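Local atomic coordinates of fat acid-binding protein (Eubacterium ventriosum, PDB entry 3NYI), a protein that probably binds long-chain fatty acids as a member of the DegV family, here holding a molecule of stearic acid. Residues L30-D35 with I272-A277; E37-D42 with F62-L67; S11-S16 with L133-F138; D49-R54 with S276-G281. All coordinates share one frame; numbering follows the deposited sequence.

Contact 1 of 4, residues L30-D35 with I272-A277. With STE (stearic acid), chain C.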
# COMPACT_ATOMS: atom_id res chain seq x y z
N LEU A 30 -1.36 10.54 5.69
CA LEU A 30 -2.52 10.28 6.54
C LEU A 30 -2.11 10.59 7.98
O LEU A 30 -0.94 10.87 8.25
CB LEU A 30 -3.01 8.84 6.39
CG LEU A 30 -3.95 8.68 5.18
CD1 LEU A 30 -3.18 8.57 3.84
CD2 LEU A 30 -4.88 7.48 5.35
N SER A 31 -3.07 10.55 8.91
CA SER A 31 -2.75 10.78 10.32
C SER A 31 -3.15 9.59 11.18
O SER A 31 -4.00 8.78 10.80
CB SER A 31 -3.41 12.07 10.83
OG SER A 31 -2.89 13.18 10.12
N VAL A 32 -2.51 9.49 12.34
CA VAL A 32 -2.88 8.48 13.33
C VAL A 32 -3.13 9.14 14.69
O VAL A 32 -2.53 10.17 15.00
CB VAL A 32 -1.80 7.40 13.43
CG1 VAL A 32 -0.45 8.01 13.78
CG2 VAL A 32 -2.19 6.36 14.45
N SER A 33 -4.04 8.57 15.47
CA SER A 33 -4.32 9.05 16.82
C SER A 33 -4.38 7.87 17.78
O SER A 33 -4.93 6.82 17.44
CB SER A 33 -5.64 9.82 16.91
OG SER A 33 -5.93 10.17 18.27
N PHE A 34 -3.81 8.04 18.96
CA PHE A 34 -3.84 7.00 19.98
C PHE A 34 -4.96 7.20 20.99
O PHE A 34 -5.44 6.24 21.58
CB PHE A 34 -2.48 6.89 20.65
CG PHE A 34 -1.38 6.60 19.69
CD1 PHE A 34 -1.22 5.32 19.18
CD2 PHE A 34 -0.55 7.61 19.23
CE1 PHE A 34 -0.23 5.04 18.26
CE2 PHE A 34 0.44 7.34 18.30
CZ PHE A 34 0.60 6.05 17.81
N ASP A 35 -5.38 8.44 21.18
CA ASP A 35 -6.43 8.74 22.15
C ASP A 35 -7.74 9.15 21.49
O ASP A 35 -8.74 9.35 22.17
CB ASP A 35 -5.98 9.81 23.15
CG ASP A 35 -5.59 11.12 22.48
OD1 ASP A 35 -5.91 11.31 21.28
OD2 ASP A 35 -4.97 11.96 23.17
N ILE A 272 6.09 -2.00 6.26
CA ILE A 272 4.66 -1.70 6.20
C ILE A 272 4.38 -0.52 7.13
O ILE A 272 4.82 -0.50 8.28
CB ILE A 272 3.84 -2.92 6.57
CG1 ILE A 272 4.07 -4.02 5.52
CG2 ILE A 272 2.35 -2.57 6.65
CD1 ILE A 272 3.55 -5.37 5.96
N GLY A 273 3.68 0.48 6.61
CA GLY A 273 3.53 1.73 7.34
C GLY A 273 2.39 1.78 8.33
O GLY A 273 1.60 0.84 8.45
N ILE A 274 2.33 2.91 9.03
CA ILE A 274 1.29 3.21 10.00
C ILE A 274 -0.12 3.03 9.48
O ILE A 274 -0.96 2.45 10.17
CB ILE A 274 1.48 4.67 10.47
CG1 ILE A 274 2.77 4.77 11.30
CG2 ILE A 274 0.26 5.15 11.24
CD1 ILE A 274 3.11 6.21 11.77
N VAL A 275 -0.40 3.52 8.27
CA VAL A 275 -1.77 3.39 7.72
C VAL A 275 -2.27 1.93 7.77
O VAL A 275 -3.38 1.65 8.23
CB VAL A 275 -1.86 3.93 6.28
CG1 VAL A 275 -3.25 3.64 5.69
CG2 VAL A 275 -1.54 5.42 6.24
N SER A 276 -1.46 0.99 7.29
CA SER A 276 -1.86 -0.41 7.33
C SER A 276 -1.76 -1.01 8.72
O SER A 276 -2.63 -1.78 9.14
CB SER A 276 -1.03 -1.26 6.36
OG SER A 276 -1.28 -0.89 5.02
N ALA A 277 -0.68 -0.68 9.43
CA ALA A 277 -0.43 -1.33 10.72
C ALA A 277 -1.51 -1.03 11.75
O ALA A 277 -1.81 -1.88 12.60
CB ALA A 277 0.96 -0.95 11.25
C1 STE C . -8.29 6.23 6.73
O1 STE C . -8.91 6.78 5.88
O2 STE C . -8.59 6.40 7.88
C2 STE C . -7.27 5.14 6.35
C3 STE C . -7.90 3.73 6.50
C4 STE C . -6.83 2.64 6.22
C5 STE C . -7.47 1.24 6.12
C6 STE C . -6.38 0.17 5.90
C7 STE C . -6.98 -1.26 5.90
C8 STE C . -5.86 -2.26 5.52
C9 STE C . -6.39 -3.71 5.52
C10 STE C . -5.20 -4.67 5.22
C11 STE C . -4.90 -4.62 3.72
C12 STE C . -3.41 -4.38 3.35
C13 STE C . -2.40 -4.81 4.43
C14 STE C . -1.29 -5.61 3.70
C15 STE C . -0.03 -5.75 4.58
C16 STE C . 0.88 -6.85 3.97
C17 STE C . 1.81 -6.22 2.91
C18 STE C . 2.85 -7.26 2.41
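Val275 splits its two methyls between protein and ligand: CG2 packs on Leu30 CB at 3.7 Å, while CG1 lies against the stearic acid chain, 3.8 Å from its C4. The first torsion makes this division possible. With CG1 anti to the backbone N (chi1 174°), the other branch, CG2, is swung back beside that N, where it meets Leu30. The two side chains cross at about a right angle; Leu30 makes its closest approach to the valine with CB, while its CD2 reaches the head of the lipid, 3.5 Å from C2 of the stearic acid. Two residues along the strand, Val32 receives Ile274, which crosses it at about a right angle and brings its CG2 branch to within 3.8 Å of Val32 CB, with nearly the same approach to CG1. At the other end of the ligand, Ile272 CD1 touches the tail at C17, 3.6 Å away. Strand 25-33 is thereby joined to the start of helix 274-280, for which Gly273 is the N-cap residue; Gly273 N is itself bonded to Asp14 OD2. Cutting Val275 back to an alanine is likely to open a gap between Leu30 and the fatty acid, leaving C4 without its methyl neighbour on this side. No hydrogen bond crosses between the two segments. Between them the contact is buried aliphatic packing, and since Leu30 CD2 and Val275 CG1 also touch the stearic acid, this greasy surface is consistent with holding a hydrocarbon chain.

Contact 2 of 4, residues E37-D42 with F62-L67. With STE (stearic acid), chain C.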
# COMPACT_ATOMS: atom_id res chain seq x y z
N GLU A 37 -8.21 11.97 20.13
CA GLU A 37 -8.30 13.43 20.19
C GLU A 37 -7.18 14.09 19.40
O GLU A 37 -7.43 14.89 18.50
CB GLU A 37 -8.26 13.91 21.65
CG GLU A 37 -9.47 13.50 22.45
CD GLU A 37 -10.76 13.97 21.81
OE1 GLU A 37 -10.98 15.20 21.72
OE2 GLU A 37 -11.57 13.11 21.40
N THR A 38 -5.95 13.75 19.74
CA THR A 38 -4.79 14.31 19.07
C THR A 38 -4.34 13.39 17.93
O THR A 38 -4.16 12.20 18.14
CB THR A 38 -3.63 14.50 20.05
OG1 THR A 38 -3.99 15.49 21.03
CG2 THR A 38 -2.40 14.95 19.31
N TYR A 39 -4.13 13.98 16.75
CA TYR A 39 -3.65 13.24 15.57
C TYR A 39 -2.27 13.70 15.14
O TYR A 39 -1.91 14.88 15.28
CB TYR A 39 -4.63 13.41 14.40
CG TYR A 39 -5.87 12.56 14.53
CD1 TYR A 39 -6.85 12.88 15.46
CD2 TYR A 39 -6.06 11.45 13.70
CE1 TYR A 39 -8.00 12.10 15.58
CE2 TYR A 39 -7.20 10.67 13.82
CZ TYR A 39 -8.17 11.00 14.76
OH TYR A 39 -9.30 10.23 14.87
N TYR A 40 -1.50 12.76 14.59
CA TYR A 40 -0.13 12.98 14.13
C TYR A 40 0.01 12.53 12.69
O TYR A 40 -0.32 11.39 12.37
CB TYR A 40 0.84 12.15 14.98
CG TYR A 40 0.72 12.46 16.44
CD1 TYR A 40 1.21 13.66 16.95
CD2 TYR A 40 0.10 11.58 17.32
CE1 TYR A 40 1.10 13.97 18.28
CE2 TYR A 40 -0.02 11.88 18.66
CZ TYR A 40 0.49 13.08 19.13
OH TYR A 40 0.37 13.41 20.46
N ARG A 41 0.52 13.41 11.83
CA ARG A 41 0.75 13.08 10.44
C ARG A 41 1.83 12.02 10.26
O ARG A 41 2.95 12.15 10.76
CB ARG A 41 1.05 14.34 9.61
CG ARG A 41 -0.15 15.26 9.47
CD ARG A 41 0.26 16.61 8.92
NE ARG A 41 1.37 17.15 9.69
CZ ARG A 41 2.10 18.20 9.34
NH1 ARG A 41 1.85 18.84 8.20
NH2 ARG A 41 3.08 18.61 10.13
N ASP A 42 1.44 10.96 9.56
CA ASP A 42 2.26 9.78 9.29
C ASP A 42 3.65 10.17 8.78
O ASP A 42 3.79 10.82 7.75
CB ASP A 42 1.50 8.93 8.25
CG ASP A 42 2.25 7.67 7.81
OD1 ASP A 42 3.33 7.37 8.35
OD2 ASP A 42 1.71 6.98 6.89
N PHE A 62 -5.98 0.38 20.53
CA PHE A 62 -6.40 0.41 19.13
C PHE A 62 -6.40 1.84 18.58
O PHE A 62 -7.34 2.61 18.82
CB PHE A 62 -7.77 -0.28 18.95
CG PHE A 62 -7.75 -1.74 19.27
CD1 PHE A 62 -7.46 -2.68 18.29
CD2 PHE A 62 -7.99 -2.19 20.56
CE1 PHE A 62 -7.42 -4.03 18.58
CE2 PHE A 62 -7.95 -3.55 20.87
CZ PHE A 62 -7.67 -4.47 19.87
N PRO A 63 -5.32 2.21 17.86
CA PRO A 63 -5.23 3.57 17.32
C PRO A 63 -6.24 3.79 16.21
O PRO A 63 -6.83 2.83 15.72
CB PRO A 63 -3.81 3.63 16.75
CG PRO A 63 -3.08 2.45 17.35
CD PRO A 63 -4.13 1.40 17.54
N LYS A 64 -6.42 5.05 15.82
CA LYS A 64 -7.30 5.39 14.72
C LYS A 64 -6.51 6.09 13.62
O LYS A 64 -5.56 6.81 13.90
CB LYS A 64 -8.43 6.29 15.20
CG LYS A 64 -9.34 5.60 16.20
CD LYS A 64 -10.48 6.48 16.63
CE LYS A 64 -11.62 5.65 17.19
NZ LYS A 64 -12.17 4.69 16.17
N THR A 65 -6.89 5.84 12.37
CA THR A 65 -6.29 6.55 11.25
C THR A 65 -7.27 7.61 10.79
O THR A 65 -8.47 7.53 11.08
CB THR A 65 -6.03 5.62 10.04
OG1 THR A 65 -7.24 4.90 9.75
CG2 THR A 65 -4.92 4.65 10.33
N SER A 66 -6.76 8.57 10.04
CA SER A 66 -7.61 9.57 9.44
C SER A 66 -7.07 9.90 8.06
O SER A 66 -5.85 10.02 7.88
CB SER A 66 -7.63 10.82 10.34
OG SER A 66 -8.51 11.79 9.82
N LEU A 67 -7.97 10.01 7.08
CA LEU A 67 -7.63 10.38 5.71
C LEU A 67 -6.96 11.76 5.66
O LEU A 67 -7.15 12.57 6.58
CB LEU A 67 -8.91 10.38 4.87
CG LEU A 67 -9.87 11.56 5.10
CD1 LEU A 67 -11.02 11.50 4.09
CD2 LEU A 67 -10.41 11.63 6.53
C1 STE C . -8.29 6.23 6.73
O1 STE C . -8.91 6.78 5.88
O2 STE C . -8.59 6.40 7.88
C2 STE C . -7.27 5.14 6.35
C3 STE C . -7.90 3.73 6.50
C4 STE C . -6.83 2.64 6.22
C5 STE C . -7.47 1.24 6.12
C6 STE C . -6.38 0.17 5.90
C7 STE C . -6.98 -1.26 5.90
C8 STE C . -5.86 -2.26 5.52
C9 STE C . -6.39 -3.71 5.52
C10 STE C . -5.20 -4.67 5.22
C11 STE C . -4.90 -4.62 3.72
C12 STE C . -3.41 -4.38 3.35
C13 STE C . -2.40 -4.81 4.43
C14 STE C . -1.29 -5.61 3.70
C15 STE C . -0.03 -5.75 4.58
C16 STE C . 0.88 -6.85 3.97
C17 STE C . 1.81 -6.22 2.91
C18 STE C . 2.85 -7.26 2.41
O HOH W 1 -10.10 8.71 12.95
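Tyr39 lays one side of its ring against Ser66, with CE2 3.5 Å from Ser66 CB and CD2 close behind. The approach is oblique. The carbonyl carbon of Thr65 lies at the edge, near the ring plane, and Glu37 O also lies in that plane, so backbone groups border the ring at its rim. Further out, the phenol oxygen passes the root of a lysine, Tyr39 OH lying 4.0 Å from Lys64 CB, while the rest of the Lys64 chain leads away. One water completes the crossing: it is 2.6 Å from Tyr39 OH and donates to Thr65 O at 2.7 Å. The two short strands, 39-41 and 64-66, are not direct partners. Both pair antiparallel with strand 25-33, and their axes pass 8.4 Å apart at 57°; the tyrosine bridges this distance, also covering Ser31 and Ser33. Thr65 turns its side chain the other way, toward the fatty acid. Its OG1 sits between the backbone N and the carbonyl carbon (chi1 50°) and from there donates a hydrogen bond of 2.8 Å to stearic acid O2. The same hydroxyl is bonded to His279 NE2, which fixes its rotation, and Ser97 OG is also hydrogen-bonded to the fatty acid. Strand 64-66 therefore has two chemically different sides: a partly exposed one joined to Tyr39 by van der Waals contact and a shared water, and one where a hydroxyl also bonded to histidine binds the acid head group.

Contact 3 of 4, residues S11-S16 with L133-F138; sequences SACDLS and LLIDQF
Ile135 CD1 meets both Cys13 and Leu15, reaching Cys13 CB at 3.8 Å and Leu15 CD1 at 4.0 Å. The long branch of the isoleucine is what gets it there: CG1 lies anti to the carbonyl carbon (chi1 -71°) and the chain then runs on extended, carrying CD1 out from the helix. The short branch is also used, since CG2 rests on Leu15 CD1, so that both arms of the isoleucine hold this one leucine methyl. Leu15 leans across Ile135 at a slant. Its partner Cys13 holds SG between its own backbone N and carbonyl carbon (chi1 71°), a setting that leaves CB as the nearest point to the isoleucine and keeps the sulfur near both Ile135 CD1 and Leu15 N, which makes a weak but nearly straight hydrogen bond to SG (169°). Between Cys13 and Leu15, Asp14 takes up left-handed backbone angles, consistent with both side chains facing helix 128-143. Around the contact, Asp14 OD2 is bonded to Thr128 OG1, and Ser16 OG caps Tyr19 N at the start of helix 17-23. The whole is a buried apolar joint between the loop that leaves strand 6-10, in the parallel part of its sheet, and a helix that also packs on strand 236-242 of the second sheet, an arrangement in keeping with the two-sheet alpha/beta architecture of DegV proteins.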
# COMPACT_ATOMS: atom_id res chain seq x y z
N SER A 11 0.34 8.58 2.02
CA SER A 11 1.40 7.85 2.72
C SER A 11 1.14 6.36 2.87
O SER A 11 1.96 5.64 3.44
CB SER A 11 1.69 8.48 4.09
OG SER A 11 0.51 8.51 4.87
N ALA A 12 0.01 5.87 2.36
CA ALA A 12 -0.30 4.45 2.48
C ALA A 12 0.62 3.59 1.61
O ALA A 12 0.70 2.39 1.82
CB ALA A 12 -1.78 4.15 2.12
N CYS A 13 1.31 4.21 0.65
CA CYS A 13 2.15 3.45 -0.30
C CYS A 13 3.43 2.89 0.35
O CYS A 13 4.02 1.93 -0.14
CB CYS A 13 2.51 4.32 -1.52
SG CYS A 13 3.72 5.66 -1.15
N ASP A 14 3.86 3.51 1.45
CA ASP A 14 5.01 2.99 2.22
C ASP A 14 6.35 2.96 1.45
O ASP A 14 7.26 2.21 1.81
CB ASP A 14 4.70 1.59 2.77
CG ASP A 14 3.56 1.59 3.77
OD1 ASP A 14 3.33 2.65 4.40
OD2 ASP A 14 2.91 0.53 3.95
N LEU A 15 6.46 3.75 0.39
CA LEU A 15 7.71 3.82 -0.36
C LEU A 15 8.84 4.34 0.52
O LEU A 15 8.64 5.24 1.32
CB LEU A 15 7.54 4.71 -1.60
CG LEU A 15 6.83 4.03 -2.77
CD1 LEU A 15 6.29 5.08 -3.74
CD2 LEU A 15 7.76 3.04 -3.48
N SER A 16 10.03 3.77 0.36
CA SER A 16 11.18 4.16 1.19
C SER A 16 11.60 5.62 1.00
O SER A 16 11.38 6.21 -0.06
CB SER A 16 12.37 3.25 0.90
OG SER A 16 13.07 3.70 -0.26
N LEU A 133 4.23 -0.80 -5.76
CA LEU A 133 4.49 -1.46 -7.06
C LEU A 133 3.84 -0.73 -8.23
O LEU A 133 4.44 -0.59 -9.30
CB LEU A 133 4.02 -2.91 -7.03
CG LEU A 133 4.92 -3.84 -6.20
CD1 LEU A 133 4.25 -5.19 -5.97
CD2 LEU A 133 6.29 -4.01 -6.90
N LEU A 134 2.60 -0.27 -8.04
CA LEU A 134 1.91 0.45 -9.10
C LEU A 134 2.58 1.78 -9.39
O LEU A 134 2.81 2.13 -10.55
CB LEU A 134 0.43 0.67 -8.77
CG LEU A 134 -0.37 1.37 -9.88
CD1 LEU A 134 -0.55 0.44 -11.09
CD2 LEU A 134 -1.73 1.85 -9.36
N ILE A 135 2.88 2.55 -8.35
CA ILE A 135 3.57 3.80 -8.55
C ILE A 135 4.88 3.57 -9.29
O ILE A 135 5.22 4.28 -10.23
CB ILE A 135 3.83 4.50 -7.21
CG1 ILE A 135 2.51 5.02 -6.65
CG2 ILE A 135 4.78 5.65 -7.42
CD1 ILE A 135 2.57 5.37 -5.13
N ASP A 136 5.61 2.55 -8.86
CA ASP A 136 6.88 2.22 -9.50
C ASP A 136 6.73 1.82 -10.98
O ASP A 136 7.56 2.18 -11.80
CB ASP A 136 7.62 1.14 -8.70
CG ASP A 136 9.00 0.86 -9.27
OD1 ASP A 136 9.83 1.80 -9.33
OD2 ASP A 136 9.23 -0.30 -9.68
N GLN A 137 5.66 1.11 -11.33
CA GLN A 137 5.44 0.83 -12.75
C GLN A 137 5.24 2.15 -13.50
O GLN A 137 5.75 2.33 -14.59
CB GLN A 137 4.24 -0.10 -12.96
CG GLN A 137 4.52 -1.56 -12.60
CD GLN A 137 5.60 -2.17 -13.49
OE1 GLN A 137 5.52 -2.09 -14.71
NE2 GLN A 137 6.62 -2.78 -12.87
N PHE A 138 4.51 3.08 -12.89
CA PHE A 138 4.28 4.38 -13.51
C PHE A 138 5.58 5.16 -13.65
O PHE A 138 5.86 5.74 -14.70
CB PHE A 138 3.26 5.21 -12.70
CG PHE A 138 2.53 6.21 -13.53
CD1 PHE A 138 1.43 5.82 -14.29
CD2 PHE A 138 2.94 7.53 -13.57
CE1 PHE A 138 0.76 6.73 -15.08
CE2 PHE A 138 2.27 8.46 -14.36
CZ PHE A 138 1.18 8.06 -15.11

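Contact 4 of 4, residues D49-R54 with S276-G281. With STE (stearic acid), chain C.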
# COMPACT_ATOMS: atom_id res chain seq x y z
N ASP A 49 8.30 3.48 13.20
CA ASP A 49 8.77 2.61 14.28
C ASP A 49 8.12 2.93 15.64
O ASP A 49 7.79 2.01 16.38
CB ASP A 49 10.30 2.61 14.36
CG ASP A 49 10.94 1.83 13.21
OD1 ASP A 49 10.20 1.29 12.36
OD2 ASP A 49 12.19 1.75 13.15
N GLU A 50 7.93 4.21 15.94
CA GLU A 50 7.31 4.62 17.21
C GLU A 50 5.89 4.08 17.31
O GLU A 50 5.46 3.63 18.37
CB GLU A 50 7.22 6.13 17.33
CG GLU A 50 8.50 6.90 17.22
CD GLU A 50 8.25 8.38 17.38
OE1 GLU A 50 8.26 9.10 16.36
OE2 GLU A 50 8.01 8.82 18.52
N CYS A 51 5.15 4.18 16.22
CA CYS A 51 3.78 3.72 16.21
C CYS A 51 3.69 2.23 16.48
O CYS A 51 2.85 1.79 17.27
CB CYS A 51 3.11 4.06 14.87
SG CYS A 51 1.35 3.70 14.82
N TYR A 52 4.54 1.44 15.83
CA TYR A 52 4.52 0.00 16.05
C TYR A 52 4.81 -0.28 17.53
O TYR A 52 4.22 -1.18 18.13
CB TYR A 52 5.56 -0.70 15.18
CG TYR A 52 5.08 -1.11 13.79
CD1 TYR A 52 5.07 -0.21 12.73
CD2 TYR A 52 4.67 -2.41 13.54
CE1 TYR A 52 4.64 -0.60 11.45
CE2 TYR A 52 4.25 -2.82 12.26
CZ TYR A 52 4.24 -1.91 11.23
OH TYR A 52 3.83 -2.31 9.96
N GLN A 53 5.73 0.49 18.10
CA GLN A 53 6.10 0.32 19.51
C GLN A 53 4.92 0.52 20.44
O GLN A 53 4.68 -0.30 21.33
CB GLN A 53 7.25 1.26 19.90
CG GLN A 53 8.63 0.63 19.82
CD GLN A 53 8.76 -0.63 20.67
OE1 GLN A 53 8.08 -0.81 21.67
NE2 GLN A 53 9.66 -1.51 20.25
N ARG A 54 4.18 1.61 20.24
CA ARG A 54 3.01 1.88 21.07
C ARG A 54 2.07 0.68 21.07
O ARG A 54 1.54 0.29 22.10
CB ARG A 54 2.27 3.13 20.59
CG ARG A 54 3.00 4.43 20.86
CD ARG A 54 3.09 4.72 22.35
NE ARG A 54 1.77 4.69 22.99
CZ ARG A 54 0.93 5.72 23.02
NH1 ARG A 54 1.26 6.86 22.43
NH2 ARG A 54 -0.24 5.60 23.62
N SER A 276 -1.46 0.99 7.29
CA SER A 276 -1.86 -0.41 7.33
C SER A 276 -1.76 -1.01 8.72
O SER A 276 -2.63 -1.78 9.14
CB SER A 276 -1.03 -1.26 6.36
OG SER A 276 -1.28 -0.89 5.02
N ALA A 277 -0.68 -0.68 9.43
CA ALA A 277 -0.43 -1.33 10.72
C ALA A 277 -1.51 -1.03 11.75
O ALA A 277 -1.81 -1.88 12.60
CB ALA A 277 0.96 -0.95 11.25
N VAL A 278 -2.09 0.16 11.71
CA VAL A 278 -3.16 0.48 12.65
C VAL A 278 -4.29 -0.53 12.46
O VAL A 278 -4.97 -0.92 13.41
CB VAL A 278 -3.67 1.93 12.49
CG1 VAL A 278 -5.04 2.11 13.15
CG2 VAL A 278 -2.66 2.92 13.09
N HIS A 279 -4.46 -0.99 11.22
CA HIS A 279 -5.56 -1.88 10.89
C HIS A 279 -5.20 -3.37 10.89
O HIS A 279 -6.08 -4.21 11.08
CB HIS A 279 -6.20 -1.44 9.55
CG HIS A 279 -6.87 -0.11 9.64
ND1 HIS A 279 -8.19 0.03 10.00
CD2 HIS A 279 -6.38 1.15 9.51
CE1 HIS A 279 -8.51 1.31 10.04
NE2 HIS A 279 -7.41 2.02 9.76
N THR A 280 -3.92 -3.70 10.70
CA THR A 280 -3.51 -5.11 10.73
C THR A 280 -3.01 -5.56 12.09
O THR A 280 -3.00 -6.75 12.38
CB THR A 280 -2.35 -5.41 9.74
OG1 THR A 280 -1.20 -4.62 10.08
CG2 THR A 280 -2.77 -5.12 8.31
N GLY A 281 -2.59 -4.60 12.92
CA GLY A 281 -1.80 -4.91 14.09
C GLY A 281 -0.34 -4.82 13.71
O GLY A 281 -0.01 -4.64 12.54
C1 STE C . -8.29 6.23 6.73
O1 STE C . -8.91 6.78 5.88
O2 STE C . -8.59 6.40 7.88
C2 STE C . -7.27 5.14 6.35
C3 STE C . -7.90 3.73 6.50
C4 STE C . -6.83 2.64 6.22
C5 STE C . -7.47 1.24 6.12
C6 STE C . -6.38 0.17 5.90
C7 STE C . -6.98 -1.26 5.90
C8 STE C . -5.86 -2.26 5.52
C9 STE C . -6.39 -3.71 5.52
C10 STE C . -5.20 -4.67 5.22
C11 STE C . -4.90 -4.62 3.72
C12 STE C . -3.41 -4.38 3.35
C13 STE C . -2.40 -4.81 4.43
C14 STE C . -1.29 -5.61 3.70
C15 STE C . -0.03 -5.75 4.58
C16 STE C . 0.88 -6.85 3.97
C17 STE C . 1.81 -6.22 2.91
C18 STE C . 2.85 -7.26 2.41
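Ser276 O, next to the Ala277 that meets Tyr52, is gripped by two backbone donors, His279 N at 2.9 Å and Thr280 N at 2.8 Å. This mixed 3-10 and alpha hydrogen bonding belongs to the short helix 274-280, which packs helix against helix on 48-57. Tyr52 makes the main contact: its far end leans onto Ala277, with CZ and OH each 3.4 Å from Ala277 CB, a snug fit made obliquely to the ring. Beyond this methyl, Tyr52 OH bonds to Ile272 O just before the helix. Alongside, Cys51 holds SG anti to its backbone N (chi1 -174°), where it skirts Val278 CG2 at 4.4 Å. The ligand lies along another side of the helix. There His279 presents a ring face to the alkyl chain, C5 of the stearic acid standing 3.5 Å above its plane and offset toward the rim. Were His279 reduced to an alanine, this part of the fatty acid would probably lose its flat neighbour, and Thr65 OG1 would keep its bond to the acid but lose the imidazole that helps to fix its rotation. At the helix end, Gly281 turns out with positive phi, and Thr280 OG1 donates to Gly281 O at 2.7 Å, in the carbonyl plane on a lone pair (C=O...OG1 angle 138°).

Contacts 1, 2 and 4 cluster on one side of the chain's centre and all touch the stearic acid: the centre of contact 1 lies about 6 Å from those of contacts 2 and 4. Contacts 1 and 4 share helix 274-280, whereas contacts 1 and 2 meet on the sheet containing strands 25-33, 39-41 and 64-66. Contact 3, centred 17 to 21 Å from the others, lies deeper, yet Asp14 and Ser11 tie its loop to contacts 1 and 2. Along the sequence, segments 11-16 to 62-67 come early, 133-138 follows, and 272-281 comes last. A late helix thus closes over early strands and helix 48-57, and the fatty acid lies along that junction.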